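Local coordinates for protein Alpha/beta hydrolase (Legionella pneumophila subsp. pneumophila str. Philadelphia 1, PDB 4EZI) that is of unestablished function but adopts the alpha/beta hydrolase fold and probably acts as a hydrolase, perhaps a lipase of the triacylglycerol type, at residues F225-S228 and L229-K233; S332-K335 and Y336-V340; S92-N95 and E96-I100; K316-R319 and D320-Y323. All coordinates share one frame; numbering follows the deposited sequence.

Interaction 1 of 4, residues F225-S228 and L229-K233; sequences FFYS and LQTYK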
loop_
_atom_site.group_PDB
_atom_site.type_symbol
_atom_site.label_atom_id
_atom_site.label_comp_id
_atom_site.label_asym_id
_atom_site.label_seq_id
_atom_site.Cartn_x
_atom_site.Cartn_y
_atom_site.Cartn_z
ATOM N N PHE A 225 -8.809 -5.467 10.359
ATOM C CA PHE A 225 -7.548 -5.572 11.031
ATOM C C PHE A 225 -7.554 -6.638 12.125
ATOM O O PHE A 225 -6.697 -7.506 12.169
ATOM C CB PHE A 225 -7.117 -4.208 11.624
ATOM C CG PHE A 225 -5.781 -4.272 12.310
ATOM C CD1 PHE A 225 -4.617 -4.310 11.561
ATOM C CD2 PHE A 225 -5.679 -4.382 13.683
ATOM C CE1 PHE A 225 -3.388 -4.447 12.140
ATOM C CE2 PHE A 225 -4.430 -4.515 14.270
ATOM C CZ PHE A 225 -3.291 -4.543 13.495
ATOM N N PHE A 226 -8.518 -6.556 13.031
ATOM C CA PHE A 226 -8.538 -7.505 14.135
ATOM C C PHE A 226 -8.972 -8.895 13.708
ATOM O O PHE A 226 -8.495 -9.893 14.253
ATOM C CB PHE A 226 -9.331 -6.960 15.335
ATOM C CG PHE A 226 -8.623 -5.829 16.027
ATOM C CD1 PHE A 226 -7.478 -6.076 16.765
ATOM C CD2 PHE A 226 -9.070 -4.551 15.908
ATOM C CE1 PHE A 226 -6.790 -5.036 17.394
ATOM C CE2 PHE A 226 -8.398 -3.505 16.538
ATOM C CZ PHE A 226 -7.257 -3.747 17.267
ATOM N N TYR A 227 -9.862 -8.999 12.710
ATOM C CA TYR A 227 -10.222 -10.318 12.195
ATOM C C TYR A 227 -8.993 -11.008 11.592
ATOM O O TYR A 227 -8.701 -12.182 11.869
ATOM C CB TYR A 227 -11.375 -10.208 11.193
ATOM C CG TYR A 227 -11.719 -11.513 10.541
ATOM C CD1 TYR A 227 -12.064 -12.623 11.283
ATOM C CD2 TYR A 227 -11.672 -11.660 9.176
ATOM C CE1 TYR A 227 -12.359 -13.848 10.688
ATOM C CE2 TYR A 227 -11.962 -12.869 8.567
ATOM C CZ TYR A 227 -12.290 -13.973 9.332
ATOM O OH TYR A 227 -12.582 -15.188 8.733
ATOM N N SER A 228 -8.247 -10.267 10.779
ATOM C CA SER A 228 -7.068 -10.808 10.127
ATOM C C SER A 228 -5.953 -11.103 11.131
ATOM O O SER A 228 -5.283 -12.137 11.041
ATOM C CB SER A 228 -6.605 -9.806 9.055
ATOM O OG SER A 228 -5.443 -10.292 8.394
ATOM N N LEU A 229 -5.732 -10.203 12.092
ATOM C CA LEU A 229 -4.671 -10.439 13.055
ATOM C C LEU A 229 -4.967 -11.652 13.936
ATOM O O LEU A 229 -4.081 -12.471 14.189
ATOM C CB LEU A 229 -4.383 -9.191 13.893
ATOM C CG LEU A 229 -3.026 -9.193 14.597
ATOM C CD1 LEU A 229 -1.865 -9.129 13.581
ATOM C CD2 LEU A 229 -2.942 -8.020 15.551
ATOM N N GLN A 230 -6.197 -11.760 14.427
ATOM C CA GLN A 230 -6.549 -12.919 15.240
ATOM C C GLN A 230 -6.469 -14.191 14.393
ATOM O O GLN A 230 -6.013 -15.229 14.889
ATOM C CB GLN A 230 -7.939 -12.742 15.851
ATOM C CG GLN A 230 -8.439 -13.942 16.633
ATOM C CD GLN A 230 -7.624 -14.252 17.887
ATOM O OE1 GLN A 230 -6.819 -13.449 18.340
ATOM N NE2 GLN A 230 -7.831 -15.449 18.444
ATOM N N THR A 231 -6.908 -14.147 13.142
ATOM C CA THR A 231 -6.812 -15.316 12.249
ATOM C C THR A 231 -5.389 -15.838 12.136
ATOM O O THR A 231 -5.141 -17.034 12.308
ATOM C CB THR A 231 -7.370 -14.998 10.845
ATOM O OG1 THR A 231 -8.780 -14.767 10.933
ATOM C CG2 THR A 231 -7.083 -16.124 9.853
ATOM N N TYR A 232 -4.444 -14.935 11.895
ATOM C CA TYR A 232 -3.072 -15.365 11.620
ATOM C C TYR A 232 -2.221 -15.544 12.873
ATOM O O TYR A 232 -1.316 -16.371 12.864
ATOM C CB TYR A 232 -2.376 -14.389 10.655
ATOM C CG TYR A 232 -2.837 -14.604 9.236
ATOM C CD1 TYR A 232 -2.451 -15.756 8.568
ATOM C CD2 TYR A 232 -3.675 -13.704 8.574
ATOM C CE1 TYR A 232 -2.893 -16.021 7.290
ATOM C CE2 TYR A 232 -4.098 -13.968 7.274
ATOM C CZ TYR A 232 -3.678 -15.120 6.633
ATOM O OH TYR A 232 -4.069 -15.435 5.354
ATOM N N LYS A 233 -2.506 -14.799 13.931
ATOM C CA LYS A 233 -1.615 -14.745 15.115
ATOM C C LYS A 233 -2.246 -15.220 16.419
ATOM O O LYS A 233 -1.530 -15.504 17.370
ATOM C CB LYS A 233 -1.075 -13.335 15.308
ATOM C CG LYS A 233 -0.369 -12.772 14.101
ATOM C CD LYS A 233 0.842 -13.624 13.663
ATOM C CE LYS A 233 1.557 -13.045 12.439
ATOM N NZ LYS A 233 2.547 -14.020 11.891
#
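Thr-231 sits one turn on from Tyr-227 on the same helix and lays its hydroxyl over one face of the tyrosine ring, offset toward the rim, with OG1 3.7 Å from CE1 of Tyr-227. The hydroxyl is held there by the backbone: OG1 of Thr-231 gives a hydrogen bond of 2.8 Å to O of Tyr-227. That carbonyl also receives the helical bond from N of Thr-231, and the two donors reach it from opposite faces of its plane. Threonine suits this site because, with OG1 beside its own N (chi1 -66°), the hydroxyl is carried back to the preceding turn, where a polar group can be satisfied within the helix. A second pair, Phe-225 and Leu-229, points the same way and lies side by side, CD2 of Leu-229 resting 4.0 Å from CE2 of Phe-225. Both are bulky apolar residues, as befits their buried positions. On a third line of the helix, OG of Ser-228 meets the Tyr-232 ring at its edge, in plane, 3.8 Å from CD2. So small a side chain lets the ring lie close, and its hydroxyl is hydrogen-bonded to His-129 O and Tyr-131 N; Tyr-232 OH bonds to Leu-128 O. Main-chain bonds from residues 229 to 232 to those four earlier keep the spacing regular. The segment closes helix 218-233. Phe-226 meets helix 203-212, Leu-229 packs on Leu-295 of helix 292-299, Gln-230 touches helix 239-242, and the loop around Leu-128 lies against Tyr-227 and Thr-231.

Interaction 2 of 4, residues S332-K335 and Y336-V340; sequences SFRK and YSDFV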
loop_
_atom_site.group_PDB
_atom_site.type_symbol
_atom_site.label_atom_id
_atom_site.label_comp_id
_atom_site.label_asym_id
_atom_site.label_seq_id
_atom_site.Cartn_x
_atom_site.Cartn_y
_atom_site.Cartn_z
ATOM N N SER A 332 10.540 12.072 13.699
ATOM C CA SER A 332 11.337 10.898 13.981
ATOM C C SER A 332 12.381 10.613 12.886
ATOM O O SER A 332 13.554 10.393 13.178
ATOM C CB SER A 332 10.418 9.695 14.237
ATOM O OG SER A 332 11.159 8.545 14.587
ATOM N N PHE A 333 11.952 10.633 11.627
ATOM C CA PHE A 333 12.871 10.371 10.543
ATOM C C PHE A 333 13.939 11.467 10.399
ATOM O O PHE A 333 15.063 11.198 9.988
ATOM C CB PHE A 333 12.122 10.245 9.222
ATOM C CG PHE A 333 11.415 8.919 9.027
ATOM C CD1 PHE A 333 12.139 7.737 9.017
ATOM C CD2 PHE A 333 10.037 8.864 8.818
ATOM C CE1 PHE A 333 11.519 6.519 8.794
ATOM C CE2 PHE A 333 9.419 7.628 8.588
ATOM C CZ PHE A 333 10.156 6.462 8.570
ATOM N N ARG A 334 13.560 12.701 10.707
ATOM C CA ARG A 334 14.499 13.825 10.653
ATOM C C ARG A 334 15.668 13.692 11.623
ATOM O O ARG A 334 16.697 14.348 11.411
ATOM C CB ARG A 334 13.780 15.151 10.884
ATOM C CG ARG A 334 12.898 15.583 9.733
ATOM C CD ARG A 334 13.676 16.174 8.579
ATOM N NE ARG A 334 14.228 17.476 8.934
ATOM C CZ ARG A 334 14.805 18.301 8.064
ATOM N NH1 ARG A 334 14.887 17.979 6.777
ATOM N NH2 ARG A 334 15.296 19.455 8.480
ATOM N N LYS A 335 15.557 12.839 12.652
ATOM C CA LYS A 335 16.712 12.556 13.527
ATOM C C LYS A 335 17.868 11.944 12.738
ATOM O O LYS A 335 19.018 12.053 13.145
ATOM C CB LYS A 335 16.360 11.584 14.654
ATOM C CG LYS A 335 15.315 12.034 15.636
ATOM C CD LYS A 335 15.253 11.100 16.866
ATOM C CE LYS A 335 15.201 9.588 16.552
ATOM N NZ LYS A 335 13.999 9.167 15.771
ATOM N N TYR A 336 17.562 11.282 11.621
ATOM C CA TYR A 336 18.512 10.444 10.895
ATOM C C TYR A 336 18.970 11.043 9.577
ATOM O O TYR A 336 20.032 10.668 9.074
ATOM C CB TYR A 336 17.882 9.087 10.581
ATOM C CG TYR A 336 17.489 8.309 11.791
ATOM C CD1 TYR A 336 18.442 7.740 12.615
ATOM C CD2 TYR A 336 16.156 8.162 12.139
ATOM C CE1 TYR A 336 18.073 7.029 13.750
ATOM C CE2 TYR A 336 15.779 7.456 13.251
ATOM C CZ TYR A 336 16.739 6.886 14.051
ATOM O OH TYR A 336 16.390 6.181 15.174
ATOM N N SER A 337 18.172 11.934 8.997
ATOM C CA SER A 337 18.453 12.469 7.668
ATOM C C SER A 337 17.783 13.816 7.443
ATOM O O SER A 337 16.649 14.051 7.894
ATOM C CB SER A 337 17.988 11.479 6.579
ATOM O OG SER A 337 18.165 12.018 5.276
ATOM N N ASP A 338 18.474 14.687 6.705
ATOM C CA ASP A 338 17.924 15.953 6.245
ATOM C C ASP A 338 17.072 15.791 4.979
ATOM O O ASP A 338 16.343 16.694 4.616
ATOM C CB ASP A 338 19.048 16.962 5.945
ATOM C CG ASP A 338 19.736 17.482 7.202
ATOM O OD1 ASP A 338 19.196 17.342 8.328
ATOM O OD2 ASP A 338 20.844 18.058 7.046
ATOM N N PHE A 339 17.196 14.657 4.303
ATOM C CA PHE A 339 16.483 14.438 3.040
ATOM C C PHE A 339 15.120 13.773 3.287
ATOM O O PHE A 339 14.809 12.678 2.806
ATOM C CB PHE A 339 17.355 13.640 2.080
ATOM C CG PHE A 339 18.703 14.288 1.852
ATOM C CD1 PHE A 339 18.804 15.435 1.085
ATOM C CD2 PHE A 339 19.850 13.786 2.463
ATOM C CE1 PHE A 339 20.062 16.061 0.881
ATOM C CE2 PHE A 339 21.102 14.403 2.270
ATOM C CZ PHE A 339 21.194 15.540 1.485
ATOM N N VAL A 340 14.337 14.490 4.083
ATOM C CA VAL A 340 13.024 14.062 4.581
ATOM C C VAL A 340 12.137 15.295 4.576
ATOM O O VAL A 340 12.534 16.355 5.115
ATOM C CB VAL A 340 13.109 13.491 6.026
ATOM C CG1 VAL A 340 11.701 13.100 6.546
ATOM C CG2 VAL A 340 14.060 12.316 6.097
HETATM O O HOH W 1 17.157 16.669 9.899
#
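The ring of Tyr-336 and the long chain of Lys-335 run side by side, pointing the same way, where the chain leaves helix 323-334. The lysine bends at chi3 and chi4, which brings NZ of Lys-335 to 3.5 Å from CE2 of Tyr-336, while CB of Lys-335 lies over one face of the ring toward the rim. From this bent position NZ of Lys-335 also donates to O of Ser-332 at 2.9 Å, and it forms a salt bridge with Asp-303, whose OD1 is bonded by the tyrosine hydroxyl as well. A long side chain with a charged end and a ring with a polar tip can thus serve one carboxylate together. Arg-334 also folds back over the loop. Bent at chi2 and chi3, it sets its CD 3.7 Å from CB of Val-340, and its NH1 makes a weak hydrogen bond of 3.3 Å to O of that valine. Water 1, over one face of the guanidinium, lies within hydrogen-bonding distance of O of Arg-334 and OD1 of Asp-338 and bridges them. On the buried side, CG1 of Val-340 packs against CB of Phe-333. The main chain turns with Tyr-336 N bonded to O of Phe-333 at 3.0 Å. An ST turn at Ser-337 and an inverse gamma turn centred on Phe-339 follow, completing a compact helix-to-strand connection of the alpha/beta hydrolase fold that leads into edge strand 340-344.

Interaction 3 of 4, residues S92-N95 and E96-I100; sequences SRNN and EKNYI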
loop_
_atom_site.group_PDB
_atom_site.type_symbol
_atom_site.label_atom_id
_atom_site.label_comp_id
_atom_site.label_asym_id
_atom_site.label_seq_id
_atom_site.Cartn_x
_atom_site.Cartn_y
_atom_site.Cartn_z
ATOM N N SER A 92 -3.398 -6.891 -10.431
ATOM C CA SER A 92 -3.238 -7.911 -11.458
ATOM C C SER A 92 -4.470 -8.079 -12.336
ATOM O O SER A 92 -4.366 -8.661 -13.417
ATOM C CB SER A 92 -2.895 -9.260 -10.843
ATOM O OG SER A 92 -3.944 -9.773 -10.047
ATOM N N ARG A 93 -5.630 -7.579 -11.891
ATOM C CA ARG A 93 -6.837 -7.598 -12.717
ATOM C C ARG A 93 -6.969 -6.368 -13.606
ATOM O O ARG A 93 -7.791 -6.359 -14.519
ATOM C CB ARG A 93 -8.111 -7.761 -11.866
ATOM C CG ARG A 93 -8.358 -9.159 -11.350
ATOM C CD ARG A 93 -7.383 -9.627 -10.300
ATOM N NE ARG A 93 -7.778 -10.956 -9.825
ATOM C CZ ARG A 93 -7.019 -12.034 -9.796
ATOM N NH1 ARG A 93 -5.744 -12.001 -10.103
ATOM N NH2 ARG A 93 -7.550 -13.169 -9.365
ATOM N N ASN A 94 -6.199 -5.327 -13.313
ATOM C CA ASN A 94 -6.270 -4.068 -14.030
ATOM C C ASN A 94 -7.686 -3.639 -14.436
ATOM O O ASN A 94 -7.971 -3.434 -15.616
ATOM C CB ASN A 94 -5.329 -4.010 -15.242
ATOM C CG ASN A 94 -5.179 -2.576 -15.754
ATOM O OD1 ASN A 94 -5.017 -1.659 -14.948
ATOM N ND2 ASN A 94 -5.204 -2.390 -17.064
ATOM N N ASN A 95 -8.525 -3.413 -13.428
ATOM C CA ASN A 95 -9.818 -2.842 -13.680
ATOM C C ASN A 95 -9.686 -1.315 -13.824
ATOM O O ASN A 95 -8.606 -0.738 -13.680
ATOM C CB ASN A 95 -10.835 -3.253 -12.614
ATOM C CG ASN A 95 -10.510 -2.756 -11.241
ATOM O OD1 ASN A 95 -9.901 -1.703 -11.070
ATOM N ND2 ASN A 95 -10.923 -3.509 -10.236
ATOM N N GLU A 96 -10.789 -0.660 -14.179
ATOM C CA GLU A 96 -10.726 0.764 -14.491
ATOM C C GLU A 96 -10.232 1.594 -13.291
ATOM O O GLU A 96 -9.658 2.661 -13.490
ATOM C CB GLU A 96 -12.074 1.315 -14.970
ATOM C CG GLU A 96 -12.558 0.885 -16.339
ATOM C CD GLU A 96 -13.936 1.522 -16.700
ATOM O OE1 GLU A 96 -14.455 2.346 -15.914
ATOM O OE2 GLU A 96 -14.492 1.211 -17.778
ATOM N N LYS A 97 -10.494 1.133 -12.070
ATOM C CA LYS A 97 -9.995 1.815 -10.876
ATOM C C LYS A 97 -8.464 1.761 -10.762
ATOM O O LYS A 97 -7.850 2.607 -10.119
ATOM C CB LYS A 97 -10.668 1.257 -9.622
ATOM C CG LYS A 97 -12.162 1.523 -9.604
ATOM C CD LYS A 97 -12.815 0.990 -8.308
ATOM C CE LYS A 97 -12.301 -0.392 -7.901
ATOM N NZ LYS A 97 -13.075 -1.563 -8.415
ATOM N N ASN A 98 -7.826 0.795 -11.406
ATOM C CA ASN A 98 -6.370 0.695 -11.426
ATOM C C ASN A 98 -5.725 1.587 -12.482
ATOM O O ASN A 98 -4.519 1.816 -12.455
ATOM C CB ASN A 98 -5.946 -0.738 -11.747
ATOM C CG ASN A 98 -4.521 -1.028 -11.385
ATOM O OD1 ASN A 98 -4.141 -0.900 -10.226
ATOM N ND2 ASN A 98 -3.716 -1.443 -12.372
ATOM N N TYR A 99 -6.515 2.099 -13.431
ATOM C CA TYR A 99 -5.958 2.754 -14.587
ATOM C C TYR A 99 -5.118 3.974 -14.207
ATOM O O TYR A 99 -4.105 4.248 -14.853
ATOM C CB TYR A 99 -7.044 3.209 -15.557
ATOM C CG TYR A 99 -7.707 2.136 -16.406
ATOM C CD1 TYR A 99 -7.461 0.774 -16.232
ATOM C CD2 TYR A 99 -8.606 2.500 -17.384
ATOM C CE1 TYR A 99 -8.064 -0.149 -17.054
ATOM C CE2 TYR A 99 -9.202 1.588 -18.203
ATOM C CZ TYR A 99 -8.931 0.263 -18.026
ATOM O OH TYR A 99 -9.513 -0.671 -18.871
ATOM N N ILE A 100 -5.556 4.740 -13.212
ATOM C CA ILE A 100 -4.865 5.974 -12.901
ATOM C C ILE A 100 -3.401 5.744 -12.513
ATOM O O ILE A 100 -2.548 6.583 -12.815
ATOM C CB ILE A 100 -5.618 6.767 -11.785
ATOM C CG1 ILE A 100 -5.163 8.200 -11.727
ATOM C CG2 ILE A 100 -5.550 6.065 -10.437
ATOM C CD1 ILE A 100 -5.535 9.024 -12.976
#
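Asn-98 reaches back with its amide to Asn-94, ND2 donating to OD1 of Asn-94 at 2.9 Å and nearly straight, at 171°. The acceptor lies in the amide plane of Asn-98, yet the two amides stand almost perpendicular, 82° apart, so the bond joins them without stacking. Asparagine suits both ends, since a short chain carries a donor and an acceptor. The backbone N of Asn-98 is held by Asn-95: it bonds to O of Asn-95 at 2.9 Å and more weakly to OD1 of the same residue at 3.3 Å. Asn-95 turns its CG between its own N and carbonyl carbon (chi1 64°), which places OD1 over the start of the turn. Beyond these bonds, the ring of Tyr-99 lies close to the backbone, its CD1 3.2 Å from O of Asn-95, and O of Asn-94 comes to the ring edge near its plane. CA of Glu-96 sits over the centre of one ring face. Further out, ND2 of Asn-95 is hydrogen-bonded to OD1 of Asp-89, and Lys-97 reaches the same carboxylate in one of its two conformers. Tyr-99 is packed edge-to-face on Phe-17 and touches helix 19-27, while Asn-98 lies on Leu-63 of strand 57-67. The whole is a polar turn, closed by asparagine side chains and by the backbone bond between residues 98 and 95, that leads from the loop after strand 74-80 into helix 99-108 of the alpha/beta hydrolase fold.

Interaction 4 of 4, residues K316-R319 and D320-Y323; sequences KGDR and DVPY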
loop_
_atom_site.group_PDB
_atom_site.type_symbol
_atom_site.label_atom_id
_atom_site.label_comp_id
_atom_site.label_asym_id
_atom_site.label_seq_id
_atom_site.Cartn_x
_atom_site.Cartn_y
_atom_site.Cartn_z
ATOM N N LYS A 316 -4.208 17.211 5.647
ATOM C CA LYS A 316 -4.661 17.586 6.970
ATOM C C LYS A 316 -6.176 17.439 7.130
ATOM O O LYS A 316 -6.681 17.420 8.257
ATOM C CB LYS A 316 -4.182 19.007 7.353
ATOM C CG LYS A 316 -2.697 19.062 7.601
ATOM C CD LYS A 316 -2.206 20.484 7.807
ATOM C CE LYS A 316 -0.740 20.530 8.152
ATOM N NZ LYS A 316 -0.325 21.938 8.435
ATOM N N GLY A 317 -6.886 17.257 6.022
ATOM C CA GLY A 317 -8.315 16.937 6.063
ATOM C C GLY A 317 -8.638 15.481 6.278
ATOM O O GLY A 317 -9.793 15.101 6.273
ATOM N N ASP A 318 -7.625 14.644 6.437
ATOM C CA ASP A 318 -7.866 13.204 6.532
ATOM C C ASP A 318 -8.687 12.848 7.771
ATOM O O ASP A 318 -8.297 13.221 8.876
ATOM C CB ASP A 318 -6.535 12.450 6.569
ATOM C CG ASP A 318 -6.629 11.089 5.900
ATOM O OD1 ASP A 318 -7.544 10.314 6.267
ATOM O OD2 ASP A 318 -5.827 10.813 4.989
ATOM N N ARG A 319 -9.783 12.129 7.552
ATOM C CA ARG A 319 -10.600 11.573 8.618
ATOM C C ARG A 319 -10.453 10.056 8.716
ATOM O O ARG A 319 -11.155 9.426 9.500
ATOM C CB ARG A 319 -12.063 11.999 8.479
ATOM C CG ARG A 319 -12.305 13.499 8.427
ATOM C CD ARG A 319 -11.553 14.269 9.475
ATOM N NE ARG A 319 -11.752 13.828 10.844
ATOM C CZ ARG A 319 -11.001 14.201 11.894
ATOM N NH1 ARG A 319 -9.960 15.019 11.739
ATOM N NH2 ARG A 319 -11.269 13.722 13.112
ATOM N N ASP A 320 -9.548 9.483 7.915
ATOM C CA ASP A 320 -9.310 8.030 7.961
ATOM C C ASP A 320 -8.059 7.646 8.730
ATOM O O ASP A 320 -8.071 6.634 9.436
ATOM C CB ASP A 320 -9.173 7.434 6.572
ATOM C CG ASP A 320 -10.468 7.340 5.802
ATOM O OD1 ASP A 320 -11.361 8.184 5.979
ATOM O OD2 ASP A 320 -10.580 6.386 4.998
ATOM N N VAL A 321 -6.978 8.403 8.549
ATOM C CA VAL A 321 -5.717 8.199 9.251
ATOM C C VAL A 321 -5.210 9.551 9.766
ATOM O O VAL A 321 -5.359 10.563 9.084
ATOM C CB VAL A 321 -4.642 7.506 8.388
ATOM C CG1 VAL A 321 -5.082 6.088 8.003
ATOM C CG2 VAL A 321 -4.373 8.309 7.197
ATOM N N PRO A 322 -4.628 9.580 10.966
ATOM C CA PRO A 322 -4.358 10.851 11.619
ATOM C C PRO A 322 -3.157 11.561 11.031
ATOM O O PRO A 322 -2.046 11.025 11.012
ATOM C CB PRO A 322 -4.090 10.453 13.069
ATOM C CG PRO A 322 -3.581 9.059 12.991
ATOM C CD PRO A 322 -4.332 8.438 11.843
ATOM N N TYR A 323 -3.350 12.792 10.594
ATOM C CA TYR A 323 -2.237 13.591 10.093
ATOM C C TYR A 323 -1.194 13.806 11.180
ATOM O O TYR A 323 -0.002 13.911 10.883
ATOM C CB TYR A 323 -2.723 14.911 9.488
ATOM C CG TYR A 323 -1.657 15.515 8.594
ATOM C CD1 TYR A 323 -1.566 15.127 7.263
ATOM C CD2 TYR A 323 -0.725 16.410 9.069
ATOM C CE1 TYR A 323 -0.606 15.610 6.433
ATOM C CE2 TYR A 323 0.282 16.903 8.221
ATOM C CZ TYR A 323 0.328 16.487 6.902
ATOM O OH TYR A 323 1.300 16.967 6.055
HETATM O O HOH W 2 -5.971 13.936 10.415
HETATM O O HOH W 3 -11.204 10.897 5.314
#
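OD1 of Asp-318 accepts two backbone N-H groups from the turn that follows it. N of Asp-320 donates at 2.7 Å, nearly along the C-O axis, and N of Val-321 at 3.0 Å from above the carboxylate plane, with an angle of 163° at the hydrogen. Gripped from two directions, the carboxylate is restricted in its rotation, and aspartate, with its short chain, suits a place where the acid must fold back on its own loop. Its other oxygen, OD2, is hydrogen-bonded to ND1 of His-351 and touches CG2 of Val-321 at 3.6 Å. Two waters stitch the loop further: water 2 links O of Asp-318 to N of Tyr-323, and water 3 links N of Arg-319 to OD1 of Asp-320. The second acid, Asp-320, turns OD2 to Arg-217 and to the hydroxyl of Tyr-221, and Arg-319 pairs with Glu-213. Farther round, Lys-316 lays its aliphatic part on Tyr-323. Its CG stands 3.7 Å from the centroid of the ring, 13° off the normal, a CH-pi contact over the face. Because the lysine chain runs straight beyond CG, its CE also passes near the ring, 3.8 Å from CE2 of Tyr-323, which itself lies on Ile-342 and Ser-344 of strand 340-344. Asp-318, His-351 and Ser-169 are arranged as a Ser-His-Asp triad would be, and Ser-169 lies in a GxSxG sequence consistent with a nucleophile elbow. If this is the triad, the two N-H bonds probably hold the carboxylate so that OD2 faces ND1 of His-351.

The four contacts are all local, each made within one continuous run of chain, and none touches another. Interaction 1 is the buried one: it lies within helix 218-233, packed among other helices, and combines apolar side chains with regular main-chain bonds. Interaction 3 is at the surface and almost wholly polar, built from asparagine amides. Interactions 2 and 4 are partly buried and share helix 323-334, interaction 4 leading into it and interaction 2 leaving it, with their centres about 22 Å apart. Interaction 4 holds the aspartate of a putative triad, whereas interaction 2, on the opposite side of the chain's centre from interaction 3, relies on bent basic side chains.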